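COG0546: Predicted phosphatases (Streptococcus pneumoniae, PDB 2AH5) is of unknown function but belongs to the haloacid dehalogenase-like hydrolases and is probably a phosphatase. Local coordinates at residues T5-L11 with Y100-T106; K139-H144 with G169-I175; Q176-W182 with V205-F209; I129-S133 with Q145-H150. All blocks are in the same frame, centred on the assembly; numbering follows the deposited sequence.

Interaction 1. Residues T5-L11 with Y100-T106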
loop_
_atom_site.group_PDB
_atom_site.type_symbol
_atom_site.label_atom_id
_atom_site.label_comp_id
_atom_site.label_asym_id
_atom_site.label_seq_id
_atom_site.Cartn_x
_atom_site.Cartn_y
_atom_site.Cartn_z
ATOM N N THR A 5 2.336 -9.048 18.293
ATOM C CA THR A 5 3.484 -8.295 18.814
ATOM C C THR A 5 4.081 -7.294 17.807
ATOM O O THR A 5 4.974 -6.514 18.159
ATOM C CB THR A 5 4.634 -9.207 19.299
ATOM O OG1 THR A 5 5.209 -9.895 18.181
ATOM C CG2 THR A 5 4.157 -10.229 20.339
ATOM N N ALA A 6 3.586 -7.314 16.571
ATOM C CA ALA A 6 4.149 -6.510 15.488
ATOM C C ALA A 6 3.026 -6.100 14.539
ATOM O O ALA A 6 2.097 -6.877 14.282
ATOM C CB ALA A 6 5.195 -7.293 14.747
ATOM N N ILE A 7 3.106 -4.874 14.051
ATOM C CA ILE A 7 2.067 -4.329 13.186
ATOM C C ILE A 7 2.654 -3.928 11.825
ATOM O O ILE A 7 3.644 -3.177 11.768
ATOM C CB ILE A 7 1.350 -3.122 13.836
ATOM C CG1 ILE A 7 0.780 -3.488 15.224
ATOM C CG2 ILE A 7 0.265 -2.609 12.894
ATOM C CD1 ILE A 7 -0.004 -2.336 15.907
ATOM N N PHE A 8 2.072 -4.474 10.744
ATOM C CA PHE A 8 2.500 -4.189 9.363
ATOM C C PHE A 8 1.504 -3.213 8.716
ATOM O O PHE A 8 0.295 -3.381 8.863
ATOM C CB PHE A 8 2.516 -5.470 8.501
ATOM C CG PHE A 8 3.487 -6.535 8.961
ATOM C CD1 PHE A 8 4.457 -6.274 9.935
ATOM C CD2 PHE A 8 3.460 -7.798 8.350
ATOM C CE1 PHE A 8 5.370 -7.269 10.327
ATOM C CE2 PHE A 8 4.383 -8.796 8.725
ATOM C CZ PHE A 8 5.323 -8.540 9.712
ATOM N N PHE A 9 2.010 -2.268 7.930
ATOM C CA PHE A 9 1.162 -1.301 7.256
ATOM C C PHE A 9 1.398 -1.345 5.749
ATOM O O PHE A 9 2.557 -1.410 5.321
ATOM C CB PHE A 9 1.531 0.090 7.713
ATOM C CG PHE A 9 1.080 0.410 9.091
ATOM C CD1 PHE A 9 1.872 0.075 10.168
ATOM C CD2 PHE A 9 -0.122 1.060 9.296
ATOM C CE1 PHE A 9 1.463 0.392 11.460
ATOM C CE2 PHE A 9 -0.533 1.403 10.601
ATOM C CZ PHE A 9 0.266 1.051 11.660
ATOM N N ASP A 10 0.329 -1.320 4.950
ATOM C CA ASP A 10 0.457 -0.935 3.526
ATOM C C ASP A 10 0.808 0.577 3.527
ATOM O O ASP A 10 0.600 1.255 4.527
ATOM C CB ASP A 10 -0.859 -1.188 2.742
ATOM C CG ASP A 10 -0.635 -1.318 1.214
ATOM O OD1 ASP A 10 0.488 -1.065 0.712
ATOM O OD2 ASP A 10 -1.599 -1.683 0.495
ATOM N N LEU A 11 1.337 1.095 2.424
ATOM C CA LEU A 11 1.828 2.487 2.350
ATOM C C LEU A 11 0.800 3.312 1.607
ATOM O O LEU A 11 0.019 3.998 2.228
ATOM C CB LEU A 11 3.193 2.561 1.638
ATOM C CG LEU A 11 3.884 3.929 1.572
ATOM C CD1 LEU A 11 4.032 4.557 2.960
ATOM C CD2 LEU A 11 5.270 3.775 0.907
ATOM N N TYR A 100 4.114 -0.945 20.059
ATOM C CA TYR A 100 4.479 -2.011 19.116
ATOM C C TYR A 100 5.561 -1.560 18.151
ATOM O O TYR A 100 5.588 -0.402 17.764
ATOM C CB TYR A 100 3.274 -2.372 18.225
ATOM C CG TYR A 100 2.072 -2.933 18.941
ATOM C CD1 TYR A 100 1.963 -4.294 19.167
ATOM C CD2 TYR A 100 1.044 -2.093 19.377
ATOM C CE1 TYR A 100 0.844 -4.839 19.825
ATOM C CE2 TYR A 100 -0.070 -2.607 20.025
ATOM C CZ TYR A 100 -0.154 -3.998 20.251
ATOM O OH TYR A 100 -1.247 -4.546 20.900
ATOM N N PRO A 101 6.418 -2.504 17.711
ATOM C CA PRO A 101 7.292 -2.246 16.581
ATOM C C PRO A 101 6.371 -2.229 15.349
ATOM O O PRO A 101 5.484 -3.080 15.264
ATOM C CB PRO A 101 8.223 -3.469 16.567
ATOM C CG PRO A 101 7.409 -4.580 17.158
ATOM C CD PRO A 101 6.537 -3.890 18.215
ATOM N N LEU A 102 6.555 -1.249 14.471
ATOM C CA LEU A 102 5.790 -1.083 13.239
ATOM C C LEU A 102 6.663 -1.288 12.011
ATOM O O LEU A 102 7.861 -0.890 12.019
ATOM C CB LEU A 102 5.245 0.336 13.152
ATOM C CG LEU A 102 4.544 0.916 14.376
ATOM C CD1 LEU A 102 4.059 2.315 14.081
ATOM C CD2 LEU A 102 3.405 0.001 14.850
ATOM N N TYR A 103 6.068 -1.866 10.964
ATOM C CA TYR A 103 6.780 -2.138 9.702
ATOM C C TYR A 103 5.918 -1.716 8.533
ATOM O O TYR A 103 4.671 -1.841 8.573
ATOM C CB TYR A 103 7.096 -3.640 9.573
ATOM C CG TYR A 103 7.898 -4.121 10.746
ATOM C CD1 TYR A 103 9.281 -3.948 10.765
ATOM C CD2 TYR A 103 7.265 -4.651 11.877
ATOM C CE1 TYR A 103 10.035 -4.346 11.858
ATOM C CE2 TYR A 103 8.022 -5.084 12.984
ATOM C CZ TYR A 103 9.401 -4.912 12.956
ATOM O OH TYR A 103 10.164 -5.311 14.023
ATOM N N ILE A 104 6.561 -1.200 7.491
ATOM C CA ILE A 104 5.847 -1.096 6.233
ATOM C C ILE A 104 6.083 -2.356 5.387
ATOM O O ILE A 104 7.234 -2.822 5.236
ATOM C CB ILE A 104 6.249 0.180 5.472
ATOM C CG1 ILE A 104 5.653 1.393 6.190
ATOM C CG2 ILE A 104 5.763 0.135 4.043
ATOM C CD1 ILE A 104 6.351 2.696 5.856
ATOM N N THR A 105 4.985 -2.858 4.810
ATOM C CA THR A 105 4.985 -3.990 3.843
ATOM C C THR A 105 4.193 -3.589 2.588
ATOM O O THR A 105 2.963 -3.563 2.603
ATOM C CB THR A 105 4.377 -5.267 4.445
ATOM O OG1 THR A 105 3.078 -4.974 4.992
ATOM C CG2 THR A 105 5.251 -5.817 5.500
ATOM N N THR A 106 4.909 -3.209 1.528
ATOM C CA THR A 106 4.277 -2.640 0.348
ATOM C C THR A 106 4.783 -3.349 -0.915
ATOM O O THR A 106 5.836 -3.972 -0.895
ATOM C CB THR A 106 4.582 -1.109 0.233
ATOM O OG1 THR A 106 3.901 -0.564 -0.915
ATOM C CG2 THR A 106 6.120 -0.845 0.138
HETATM O O HOH W 1 1.777 0.882 -1.138
#
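The Y100 ring takes I7 CD1 over one face, 3.6 Å from Y100 CD2 and offset toward the rim. The carbonyl end of T5 lies at the edge of the same ring. I7 CG1 stands anti to the carbonyl carbon (chi1 -55°), and the extended branch beyond it carries CD1 over to the tyrosine. The F9 ring is met in its plane by L102 CD2 and by Y103 O. On the other side of the sheet F8 and Y103 meet obliquely with planes 87° apart; F8 CE1 comes 3.6 Å from Y103 CD2. T105 CG2 lies off-centre against the F8 ring. T105 OG1 is buried and has no hydrogen-bond partner in the model.

Strands 6-9 and 102-106 run parallel. I7 N bonds to P101 O at 3.2 Å, and Y103 N to I7 O at 2.9 Å. F9 N then bonds to Y103 O at 2.8 Å, and T105 N to F9 O at 2.9 Å. Past the paired region one water joins D10 OD1 to T106 OG1, which also bonds to K108 N. D10 OD1 accepts L11 N as well. Strand 157-161 flanks 6-9 on its other edge. This is the centre of the Rossmann-like HAD sheet. D10 sits at the strand end, where the family's DxDx(T/V) motif is expected; its position is consistent with that of the nucleophile in related phosphatases.

Interaction 2. Residues K139-H144 with G169-I175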
loop_
_atom_site.group_PDB
_atom_site.type_symbol
_atom_site.label_atom_id
_atom_site.label_comp_id
_atom_site.label_asym_id
_atom_site.label_seq_id
_atom_site.Cartn_x
_atom_site.Cartn_y
_atom_site.Cartn_z
ATOM N N LYS A 139 2.660 -9.194 -2.591
ATOM C CA LYS A 139 2.369 -8.877 -1.184
ATOM C C LYS A 139 2.743 -9.999 -0.213
ATOM O O LYS A 139 3.385 -9.737 0.827
ATOM C CB LYS A 139 0.895 -8.428 -1.013
ATOM C CG LYS A 139 0.518 -7.819 0.355
ATOM C CD LYS A 139 1.446 -6.680 0.808
ATOM C CE LYS A 139 1.025 -5.260 0.371
ATOM N NZ LYS A 139 0.464 -5.109 -0.967
ATOM N N ALA A 140 2.373 -11.246 -0.529
ATOM C CA ALA A 140 2.721 -12.364 0.367
ATOM C C ALA A 140 4.241 -12.494 0.606
ATOM O O ALA A 140 4.679 -12.740 1.731
ATOM C CB ALA A 140 2.137 -13.706 -0.161
ATOM N N ASP A 141 5.030 -12.354 -0.461
ATOM C CA ASP A 141 6.505 -12.456 -0.365
ATOM C C ASP A 141 7.098 -11.357 0.535
ATOM O O ASP A 141 7.994 -11.614 1.373
ATOM C CB ASP A 141 7.108 -12.377 -1.759
ATOM C CG ASP A 141 6.478 -13.381 -2.714
ATOM O OD1 ASP A 141 6.538 -14.590 -2.421
ATOM O OD2 ASP A 141 5.883 -12.953 -3.723
ATOM N N VAL A 142 6.550 -10.151 0.408
ATOM C CA VAL A 142 6.986 -9.020 1.227
ATOM C C VAL A 142 6.683 -9.297 2.710
ATOM O O VAL A 142 7.533 -9.114 3.588
ATOM C CB VAL A 142 6.317 -7.696 0.731
ATOM C CG1 VAL A 142 6.716 -6.525 1.610
ATOM C CG2 VAL A 142 6.710 -7.414 -0.734
ATOM N N ILE A 143 5.478 -9.787 2.971
ATOM C CA ILE A 143 5.049 -10.138 4.331
ATOM C C ILE A 143 5.963 -11.250 4.891
ATOM O O ILE A 143 6.464 -11.141 6.026
ATOM C CB ILE A 143 3.560 -10.580 4.337
ATOM C CG1 ILE A 143 2.636 -9.391 4.018
ATOM C CG2 ILE A 143 3.174 -11.249 5.648
ATOM C CD1 ILE A 143 1.151 -9.697 3.892
ATOM N N HIS A 144 6.183 -12.304 4.093
ATOM C CA HIS A 144 7.149 -13.347 4.475
ATOM C C HIS A 144 8.508 -12.766 4.864
ATOM O O HIS A 144 9.095 -13.157 5.873
ATOM C CB HIS A 144 7.367 -14.372 3.348
ATOM C CG HIS A 144 6.307 -15.436 3.269
ATOM N ND1 HIS A 144 5.890 -16.173 4.362
ATOM C CD2 HIS A 144 5.584 -15.886 2.216
ATOM C CE1 HIS A 144 4.949 -17.022 3.984
ATOM N NE2 HIS A 144 4.750 -16.871 2.687
ATOM N N GLY A 169 -2.843 -11.363 0.751
ATOM C CA GLY A 169 -1.502 -11.506 1.325
ATOM C C GLY A 169 -1.543 -12.020 2.757
ATOM O O GLY A 169 -0.763 -12.913 3.133
ATOM N N ALA A 170 -2.447 -11.469 3.565
ATOM C CA ALA A 170 -2.594 -11.884 4.948
ATOM C C ALA A 170 -3.041 -13.334 5.024
ATOM O O ALA A 170 -2.554 -14.098 5.856
ATOM C CB ALA A 170 -3.589 -10.991 5.696
ATOM N N ARG A 171 -3.960 -13.712 4.140
ATOM C CA ARG A 171 -4.521 -15.060 4.217
ATOM C C ARG A 171 -3.448 -16.063 3.810
ATOM O O ARG A 171 -3.275 -17.110 4.446
ATOM C CB ARG A 171 -5.762 -15.196 3.328
ATOM C CG ARG A 171 -6.157 -16.657 3.156
ATOM C CD ARG A 171 -7.451 -16.872 2.412
ATOM N NE ARG A 171 -7.631 -18.309 2.217
ATOM C CZ ARG A 171 -8.141 -19.134 3.131
ATOM N NH1 ARG A 171 -8.567 -18.668 4.299
ATOM N NH2 ARG A 171 -8.252 -20.427 2.863
ATOM N N GLU A 172 -2.727 -15.744 2.742
ATOM C CA GLU A 172 -1.628 -16.604 2.262
ATOM C C GLU A 172 -0.519 -16.852 3.288
ATOM O O GLU A 172 0.080 -17.927 3.317
ATOM C CB GLU A 172 -1.029 -16.024 0.991
ATOM C CG GLU A 172 -1.834 -16.396 -0.250
ATOM C CD GLU A 172 -1.776 -15.359 -1.354
ATOM O OE1 GLU A 172 -1.043 -14.355 -1.196
ATOM O OE2 GLU A 172 -2.488 -15.535 -2.384
ATOM N N THR A 173 -0.258 -15.870 4.139
ATOM C CA THR A 173 0.891 -15.926 5.045
ATOM C C THR A 173 0.467 -16.296 6.462
ATOM O O THR A 173 1.304 -16.579 7.313
ATOM C CB THR A 173 1.616 -14.565 5.098
ATOM O OG1 THR A 173 0.664 -13.545 5.405
ATOM C CG2 THR A 173 2.284 -14.250 3.778
ATOM N N GLY A 174 -0.837 -16.299 6.719
ATOM C CA GLY A 174 -1.336 -16.605 8.058
ATOM C C GLY A 174 -1.331 -15.472 9.088
ATOM O O GLY A 174 -1.504 -15.714 10.280
ATOM N N ILE A 175 -1.142 -14.228 8.653
ATOM C CA ILE A 175 -1.186 -13.119 9.632
ATOM C C ILE A 175 -2.615 -12.582 9.693
ATOM O O ILE A 175 -3.433 -12.861 8.806
ATOM C CB ILE A 175 -0.190 -11.967 9.295
ATOM C CG1 ILE A 175 -0.585 -11.276 7.986
ATOM C CG2 ILE A 175 1.277 -12.492 9.202
ATOM C CD1 ILE A 175 0.164 -9.972 7.716
HETATM O O HOH W 2 0.314 -11.881 -2.430
#
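T173 and I143 meet through branches set by their first torsions. T173 OG1 sits between the backbone N and the carbonyl carbon (chi1 53°), which leaves CG2 anti to the carbonyl carbon and facing helix 139-144. I143 CG2 lies anti to the backbone N and points back at the threonine. The two helices, 139-149 and 164-173, pack on the same side of the Rossmann-like sheet of the HAD fold. Their short segments cross at -57°, with axes 8.6 Å apart.

The approach is close where side chains are small. The CA atoms of A140 and G169 are 4.4 Å apart. I143 CD1 rests on the G169 carbonyl, 3.7 Å from G169 C. I143 CG2 touches T173 OG1 at 3.4 Å and also meets I175 CD1. No direct hydrogen bond joins the segments. T173 OG1 turns back to its own helix and donates to G169 O at 2.8 Å, which fixes its rotation. At the outer side a water accepts from A140 N and donates to E172 OE1. On the sheet side I143 and I175 also touch F8 and I159. Farther along the helix T173 CG2 sits over the centre of the H144 ring, 3.8 Å from the centroid and 13° off the ring normal.

Interaction 3. Residues Q176-W182 with V205-F209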
loop_
_atom_site.group_PDB
_atom_site.type_symbol
_atom_site.label_atom_id
_atom_site.label_comp_id
_atom_site.label_asym_id
_atom_site.label_seq_id
_atom_site.Cartn_x
_atom_site.Cartn_y
_atom_site.Cartn_z
ATOM N N GLN A 176 -2.929 -11.809 10.725
ATOM C CA GLN A 176 -4.262 -11.230 10.801
ATOM C C GLN A 176 -4.372 -10.060 9.796
ATOM O O GLN A 176 -3.362 -9.560 9.296
ATOM C CB GLN A 176 -4.552 -10.749 12.205
ATOM C CG GLN A 176 -4.886 -11.874 13.216
ATOM C CD GLN A 176 -5.281 -11.307 14.544
ATOM O OE1 GLN A 176 -6.068 -10.359 14.611
ATOM N NE2 GLN A 176 -4.719 -11.856 15.619
ATOM N N LYS A 177 -5.605 -9.654 9.501
ATOM C CA LYS A 177 -5.879 -8.601 8.506
ATOM C C LYS A 177 -6.867 -7.611 9.085
ATOM O O LYS A 177 -7.932 -7.996 9.604
ATOM C CB LYS A 177 -6.374 -9.178 7.158
ATOM C CG LYS A 177 -7.048 -10.560 7.253
ATOM C CD LYS A 177 -7.709 -10.976 5.937
ATOM C CE LYS A 177 -7.909 -12.481 5.832
ATOM N NZ LYS A 177 -8.938 -13.017 6.799
ATOM N N LEU A 178 -6.477 -6.339 9.017
ATOM C CA LEU A 178 -7.304 -5.237 9.463
ATOM C C LEU A 178 -7.601 -4.345 8.255
ATOM O O LEU A 178 -6.686 -3.684 7.708
ATOM C CB LEU A 178 -6.582 -4.443 10.551
ATOM C CG LEU A 178 -7.436 -3.458 11.383
ATOM C CD1 LEU A 178 -6.738 -3.169 12.695
ATOM C CD2 LEU A 178 -7.788 -2.171 10.651
ATOM N N ALA A 179 -8.862 -4.350 7.821
ATOM C CA ALA A 179 -9.262 -3.601 6.623
ATOM C C ALA A 179 -9.516 -2.137 6.962
ATOM O O ALA A 179 -10.163 -1.835 7.959
ATOM C CB ALA A 179 -10.542 -4.207 5.978
ATOM N N ILE A 180 -9.044 -1.238 6.104
ATOM C CA ILE A 180 -9.348 0.185 6.274
ATOM C C ILE A 180 -10.053 0.706 5.034
ATOM O O ILE A 180 -9.772 0.254 3.915
ATOM C CB ILE A 180 -8.101 1.030 6.657
ATOM C CG1 ILE A 180 -7.116 1.203 5.468
ATOM C CG2 ILE A 180 -7.479 0.461 7.976
ATOM C CD1 ILE A 180 -7.427 2.438 4.566
ATOM N N THR A 181 -10.990 1.633 5.231
ATOM C CA THR A 181 -11.879 2.028 4.140
ATOM C C THR A 181 -11.766 3.506 3.760
ATOM O O THR A 181 -12.564 3.990 2.945
ATOM C CB THR A 181 -13.358 1.703 4.478
ATOM O OG1 THR A 181 -13.747 2.477 5.613
ATOM C CG2 THR A 181 -13.540 0.221 4.819
ATOM N N TRP A 182 -10.811 4.220 4.370
ATOM C CA TRP A 182 -10.547 5.637 4.040
ATOM C C TRP A 182 -9.653 5.758 2.801
ATOM O O TRP A 182 -9.329 6.876 2.358
ATOM C CB TRP A 182 -9.922 6.392 5.230
ATOM C CG TRP A 182 -8.534 5.953 5.610
ATOM C CD1 TRP A 182 -7.369 6.200 4.923
ATOM C CD2 TRP A 182 -8.159 5.221 6.784
ATOM N NE1 TRP A 182 -6.296 5.657 5.600
ATOM C CE2 TRP A 182 -6.753 5.039 6.736
ATOM C CE3 TRP A 182 -8.875 4.686 7.863
ATOM C CZ2 TRP A 182 -6.049 4.335 7.719
ATOM C CZ3 TRP A 182 -8.170 3.984 8.847
ATOM C CH2 TRP A 182 -6.774 3.819 8.773
ATOM N N VAL A 205 -8.739 2.337 14.540
ATOM C CA VAL A 205 -7.776 1.223 14.503
ATOM C C VAL A 205 -7.306 0.872 15.916
ATOM O O VAL A 205 -7.041 -0.280 16.250
ATOM C CB VAL A 205 -6.555 1.569 13.621
ATOM C CG1 VAL A 205 -5.472 0.507 13.768
ATOM C CG2 VAL A 205 -6.954 1.668 12.135
ATOM N N LEU A 206 -7.211 1.898 16.750
ATOM C CA LEU A 206 -6.557 1.792 18.049
ATOM C C LEU A 206 -7.319 0.887 18.988
ATOM O O LEU A 206 -6.720 0.186 19.784
ATOM C CB LEU A 206 -6.435 3.180 18.661
ATOM C CG LEU A 206 -5.411 4.053 17.972
ATOM C CD1 LEU A 206 -5.561 5.475 18.511
ATOM C CD2 LEU A 206 -3.985 3.511 18.222
ATOM N N ALA A 207 -8.647 0.903 18.864
ATOM C CA ALA A 207 -9.546 0.117 19.717
ATOM C C ALA A 207 -9.295 -1.384 19.622
ATOM O O ALA A 207 -9.497 -2.116 20.595
ATOM C CB ALA A 207 -11.014 0.438 19.370
ATOM N N TYR A 208 -8.844 -1.858 18.452
ATOM C CA TYR A 208 -8.553 -3.270 18.302
ATOM C C TYR A 208 -7.486 -3.714 19.272
ATOM O O TYR A 208 -7.564 -4.816 19.807
ATOM C CB TYR A 208 -8.141 -3.644 16.870
ATOM C CG TYR A 208 -8.054 -5.142 16.643
ATOM C CD1 TYR A 208 -9.171 -5.961 16.842
ATOM C CD2 TYR A 208 -6.855 -5.744 16.249
ATOM C CE1 TYR A 208 -9.106 -7.332 16.627
ATOM C CE2 TYR A 208 -6.770 -7.127 16.040
ATOM C CZ TYR A 208 -7.901 -7.912 16.232
ATOM O OH TYR A 208 -7.867 -9.278 16.025
ATOM N N PHE A 209 -6.507 -2.840 19.500
ATOM C CA PHE A 209 -5.388 -3.134 20.366
ATOM C C PHE A 209 -5.648 -2.739 21.837
ATOM O O PHE A 209 -4.722 -2.690 22.641
ATOM C CB PHE A 209 -4.121 -2.489 19.779
ATOM C CG PHE A 209 -3.891 -2.852 18.336
ATOM C CD1 PHE A 209 -3.157 -3.992 17.998
ATOM C CD2 PHE A 209 -4.451 -2.083 17.307
ATOM C CE1 PHE A 209 -2.952 -4.350 16.656
ATOM C CE2 PHE A 209 -4.253 -2.439 15.952
ATOM C CZ PHE A 209 -3.509 -3.589 15.633
#
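Q176 OE1 accepts a short hydrogen bond from Y208 OH, 2.5 Å long. The donor is tilted 17° from the carbonyl plane, and the amide and ring planes stand 87° apart. The amide oxygen lies at the edge of the Y208 ring.

Apolar contacts continue from this bond along the strand. L178 CD1 lies 4.0 Å from V205 CG1 and 4.2 Å from F209 CE2. L178 CG is anti to the backbone N (chi1 -165°), which turns both methyl groups toward V205. V205 CG2 lies between L178 CD2 and the indole, 4.0 Å from W182 CH2 and in the indole plane. I180 CD1 covers one face of that indole over its centre.

Further groups surround this first shell. W182 NE1 donates to T14 O, while Y197 of the neighbouring strand 197-199 packs on Y208. F209 meets Y100 edge-to-face. Strand 176-180 is hydrogen-bonded to 157-161 through its backbone. The short, weakly bonded C-terminal helix 204-208 packs on one face of the parallel sheet, as part of one helical layer of the alpha/beta/alpha HAD core.

Interaction 4. Residues I129-S133 with Q145-H150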
loop_
_atom_site.group_PDB
_atom_site.type_symbol
_atom_site.label_atom_id
_atom_site.label_comp_id
_atom_site.label_asym_id
_atom_site.label_seq_id
_atom_site.Cartn_x
_atom_site.Cartn_y
_atom_site.Cartn_z
ATOM N N ILE A 129 11.193 -1.169 6.650
ATOM C CA ILE A 129 10.375 -0.841 5.513
ATOM C C ILE A 129 10.757 -1.823 4.407
ATOM O O ILE A 129 11.921 -1.868 3.965
ATOM C CB ILE A 129 10.586 0.621 5.044
ATOM C CG1 ILE A 129 10.211 1.617 6.154
ATOM C CG2 ILE A 129 9.804 0.882 3.696
ATOM C CD1 ILE A 129 10.332 3.073 5.744
ATOM N N TYR A 130 9.764 -2.599 3.984
ATOM C CA TYR A 130 9.926 -3.706 3.026
ATOM C C TYR A 130 9.027 -3.457 1.820
ATOM O O TYR A 130 7.816 -3.289 1.976
ATOM C CB TYR A 130 9.591 -5.033 3.716
ATOM C CG TYR A 130 10.534 -5.269 4.889
ATOM C CD1 TYR A 130 11.811 -5.757 4.658
ATOM C CD2 TYR A 130 10.173 -4.936 6.198
ATOM C CE1 TYR A 130 12.709 -5.949 5.688
ATOM C CE2 TYR A 130 11.088 -5.127 7.275
ATOM C CZ TYR A 130 12.357 -5.632 6.984
ATOM O OH TYR A 130 13.326 -5.872 7.952
ATOM N N GLY A 131 9.626 -3.410 0.634
ATOM C CA GLY A 131 8.848 -3.248 -0.618
ATOM C C GLY A 131 9.198 -4.373 -1.594
ATOM O O GLY A 131 9.826 -5.359 -1.203
ATOM N N SER A 132 8.780 -4.227 -2.847
ATOM C CA SER A 132 8.971 -5.279 -3.829
ATOM C C SER A 132 10.437 -5.319 -4.265
ATOM O O SER A 132 11.121 -4.291 -4.265
ATOM C CB SER A 132 8.077 -5.064 -5.039
ATOM O OG SER A 132 8.397 -3.847 -5.660
ATOM N N SER A 133 10.858 -6.510 -4.686
ATOM C CA SER A 133 12.273 -6.842 -4.963
ATOM C C SER A 133 12.269 -8.206 -5.644
ATOM O O SER A 133 11.195 -8.805 -5.818
ATOM C CB SER A 133 13.062 -6.938 -3.656
ATOM O OG SER A 133 12.747 -8.124 -2.918
ATOM N N GLN A 145 9.023 -11.868 4.037
ATOM C CA GLN A 145 10.312 -11.257 4.314
ATOM C C GLN A 145 10.308 -10.494 5.663
ATOM O O GLN A 145 11.242 -10.649 6.476
ATOM C CB GLN A 145 10.711 -10.341 3.171
ATOM C CG GLN A 145 12.080 -9.723 3.412
ATOM C CD GLN A 145 12.575 -8.871 2.278
ATOM O OE1 GLN A 145 11.884 -8.676 1.268
ATOM N NE2 GLN A 145 13.809 -8.365 2.426
ATOM N N ALA A 146 9.284 -9.663 5.874
ATOM C CA ALA A 146 9.121 -8.928 7.134
ATOM C C ALA A 146 9.096 -9.882 8.338
ATOM O O ALA A 146 9.820 -9.674 9.318
ATOM C CB ALA A 146 7.861 -8.024 7.109
ATOM N N LEU A 147 8.288 -10.937 8.256
ATOM C CA LEU A 147 8.144 -11.884 9.364
ATOM C C LEU A 147 9.458 -12.608 9.675
ATOM O O LEU A 147 9.928 -12.605 10.830
ATOM C CB LEU A 147 7.057 -12.916 9.065
ATOM C CG LEU A 147 5.570 -12.531 9.061
ATOM C CD1 LEU A 147 4.824 -13.682 8.457
ATOM C CD2 LEU A 147 5.091 -12.257 10.483
ATOM N N GLN A 148 10.058 -13.196 8.638
ATOM C CA GLN A 148 11.314 -13.931 8.796
ATOM C C GLN A 148 12.478 -13.061 9.280
ATOM O O GLN A 148 13.173 -13.439 10.221
ATOM C CB GLN A 148 11.650 -14.703 7.522
ATOM C CG GLN A 148 10.566 -15.731 7.225
ATOM C CD GLN A 148 10.777 -16.483 5.932
ATOM O OE1 GLN A 148 11.880 -16.502 5.371
ATOM N NE2 GLN A 148 9.713 -17.114 5.452
ATOM N N THR A 149 12.645 -11.876 8.696
ATOM C CA THR A 149 13.745 -10.999 9.093
ATOM C C THR A 149 13.646 -10.606 10.571
ATOM O O THR A 149 14.671 -10.451 11.230
ATOM C CB THR A 149 13.868 -9.758 8.187
ATOM O OG1 THR A 149 13.995 -10.207 6.837
ATOM C CG2 THR A 149 15.122 -8.993 8.525
ATOM N N HIS A 150 12.416 -10.509 11.083
ATOM C CA HIS A 150 12.183 -10.079 12.463
ATOM C C HIS A 150 11.817 -11.214 13.403
ATOM O O HIS A 150 11.400 -10.981 14.552
ATOM C CB HIS A 150 11.226 -8.881 12.517
ATOM C CG HIS A 150 11.823 -7.668 11.895
ATOM N ND1 HIS A 150 12.805 -6.930 12.523
ATOM C CD2 HIS A 150 11.702 -7.156 10.647
ATOM C CE1 HIS A 150 13.201 -5.961 11.715
ATOM N NE2 HIS A 150 12.552 -6.081 10.566
HETATM O O HOH W 3 11.977 -6.940 -0.595
#
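Y130 reaches from its strand to the end of helix 139-149. CB leaves the strand toward the helix, and CG is anti to the carbonyl carbon (chi1 -61°), which lays the ring along the helix. CD1 passes Q145 NE2 at 4.0 Å, with the ring and amide planes 56° apart. On the other branch CD2 meets A146 CB at 4.0 Å, and A146 CA lies over one face of the ring, offset toward the rim. CE2 comes to H150 NE2 at 3.7 Å. At the tip, Y130 OH is 2.7 Å from H150 NE2 in a hydrogen bond that either could donate. The two rings meet rim to rim, with planes at 74°. T149 CG2 also touches the hydroxyl, at 3.6 Å.

T149 is itself held by its helix: its OG1 and N reach Q145 O from opposite faces of the carbonyl plane. At the other end a water is gripped three ways. It donates to G131 O and Q145 OE1 and accepts from S133 OG. H150 also packs on Y103. Strand 128-132 is an outermost strand of the parallel sheet, and helix 139-149 follows it in the chain. The contact is the strand-to-helix half of a beta-alpha-beta unit of the Rossmann-like HAD fold.

Overall arrangement
All four contacts belong to one alpha/beta core around a parallel sheet. Interaction 1 joins two central strands, and its centre is about 10 to 12 Å from those of the other three. Its strand 102-106 is hydrogen-bonded to strand 128-132 of interaction 4. Interactions 2 and 4 share helix 139-149 and alternate along the chain, with centres about 10 Å apart. In interaction 2, helix 164-173 leads directly into strand 176-180 of interaction 3. Interactions 3 and 4 lie farthest apart, about 21 Å between centres, and do not touch. Along the chain, interaction 1 closes before the others open, and interaction 3 comes last. Helices pack on both faces of the sheet, and the C-terminal strand ends, where D10 lies, probably form the active site.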